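Side-chain contact in beta-glucuronidase (PDB 6XXW), which probably hydrolyses beta-glucuronides, releasing glucuronic acid: residues A[226-229]-A[233-236]. Numbering follows the deposited sequence.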
loop_
_atom_site.group_PDB
_atom_site.type_symbol
_atom_site.label_atom_id
_atom_site.label_comp_id
_atom_site.label_asym_id
_atom_site.label_seq_id
_atom_site.Cartn_x
_atom_site.Cartn_y
_atom_site.Cartn_z
ATOM N N ILE A 226 -32.720 -0.924 45.467
ATOM C CA ILE A 226 -33.600 -0.077 44.677
ATOM C C ILE A 226 -33.229 -0.245 43.214
ATOM O O ILE A 226 -32.048 -0.353 42.877
ATOM C CB ILE A 226 -33.488 1.401 45.099
ATOM C CG1 ILE A 226 -34.017 1.583 46.523
ATOM C CG2 ILE A 226 -34.220 2.313 44.126
ATOM C CD1 ILE A 226 -33.286 2.671 47.278
ATOM N N LEU A 227 -34.238 -0.277 42.352
ATOM C CA LEU A 227 -34.050 -0.344 40.916
ATOM C C LEU A 227 -34.628 0.922 40.298
ATOM O O LEU A 227 -35.764 1.302 40.607
ATOM C CB LEU A 227 -34.730 -1.581 40.348
ATOM C CG LEU A 227 -34.311 -1.997 38.945
ATOM C CD1 LEU A 227 -32.896 -2.541 38.972
ATOM C CD2 LEU A 227 -35.273 -3.037 38.449
ATOM N N ARG A 228 -33.840 1.576 39.442
ATOM C CA ARG A 228 -34.229 2.813 38.785
ATOM C C ARG A 228 -34.201 2.632 37.277
ATOM O O ARG A 228 -33.345 1.922 36.743
ATOM C CB ARG A 228 -33.293 3.966 39.159
ATOM C CG ARG A 228 -33.476 4.471 40.562
ATOM C CD ARG A 228 -32.478 5.568 40.844
ATOM N NE ARG A 228 -32.751 6.193 42.127
ATOM C CZ ARG A 228 -32.080 5.922 43.231
ATOM N NH1 ARG A 228 -31.095 5.029 43.206
ATOM N NH2 ARG A 228 -32.395 6.540 44.357
ATOM N N ASP A 229 -35.134 3.287 36.589
ATOM C CA ASP A 229 -35.175 3.235 35.135
ATOM C C ASP A 229 -34.213 4.278 34.559
ATOM O O ASP A 229 -33.427 4.901 35.281
ATOM C CB ASP A 229 -36.617 3.382 34.630
ATOM C CG ASP A 229 -37.209 4.782 34.852
ATOM O OD1 ASP A 229 -36.484 5.728 35.222
ATOM O OD2 ASP A 229 -38.432 4.930 34.641
ATOM N N ASN A 233 -36.299 7.270 37.767
ATOM C CA ASN A 233 -37.499 6.892 38.503
ATOM C C ASN A 233 -37.289 5.559 39.205
ATOM O O ASN A 233 -36.785 4.607 38.605
ATOM C CB ASN A 233 -38.694 6.782 37.561
ATOM C CG ASN A 233 -38.922 8.043 36.763
ATOM O OD1 ASN A 233 -39.028 8.004 35.534
ATOM N ND2 ASN A 233 -38.993 9.174 37.455
ATOM N N ILE A 234 -37.688 5.483 40.469
ATOM C CA ILE A 234 -37.666 4.223 41.206
ATOM C C ILE A 234 -38.824 3.362 40.722
ATOM O O ILE A 234 -39.988 3.769 40.809
ATOM C CB ILE A 234 -37.755 4.456 42.721
ATOM C CG1 ILE A 234 -36.496 5.149 43.232
ATOM C CG2 ILE A 234 -37.952 3.130 43.451
ATOM C CD1 ILE A 234 -36.653 5.709 44.638
ATOM N N VAL A 235 -38.512 2.170 40.207
ATOM C CA VAL A 235 -39.548 1.254 39.742
ATOM C C VAL A 235 -39.684 0.025 40.617
ATOM O O VAL A 235 -40.644 -0.741 40.427
ATOM C CB VAL A 235 -39.330 0.829 38.271
ATOM C CG1 VAL A 235 -39.355 2.054 37.342
ATOM C CG2 VAL A 235 -38.036 0.039 38.124
ATOM N N ALA A 236 -38.766 -0.202 41.555
ATOM C CA ALA A 236 -38.889 -1.345 42.453
ATOM C C ALA A 236 -37.940 -1.167 43.627
ATOM O O ALA A 236 -36.917 -0.486 43.523
ATOM C CB ALA A 236 -38.608 -2.676 41.740
#
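Leu227 and Ala236 form an antiparallel hydrogen-bonded pair. Leu227 N donates to Ala236 O at 2.9 Å and nearly straight (171°). Leu227 O takes two N-H groups. Val235 N donates to Leu227 O at 2.9 Å, whereas Ala236 N reaches Leu227 O only weakly, at 3.5 Å. Further on, Asp229 N donates to Asn233 O. Asn233 N returns a bond to Asp229 OD1 at 3.0 Å, arriving from above the carboxylate plane. Asp229 CG sits between the backbone N and the carbonyl carbon (chi1 69°), which brings the carboxylate back over the turn, where OD1 also accepts from Asp231 N. With an alanine here, Asn233 N and Asp231 N would probably lose this acceptor and the turn would be less firmly tied. Val235 and Ala236 both face Leu227, a classic beta bulge in the hairpin of strands 223-228 and 234-239, within the immunoglobulin-like beta-sandwich domain of the family 2 enzymes. Apolar contacts lie on both faces. On one, Ile226 CG2 meets Ile234 CG1 at 3.7 Å and sits over the centre of the Arg228 guanidinium, whose NH1 forms a salt bridge with Glu264. Arg228 and Ile234 run side by side. On the other, Leu227 CB packs 4.3 Å from Ala236 CB.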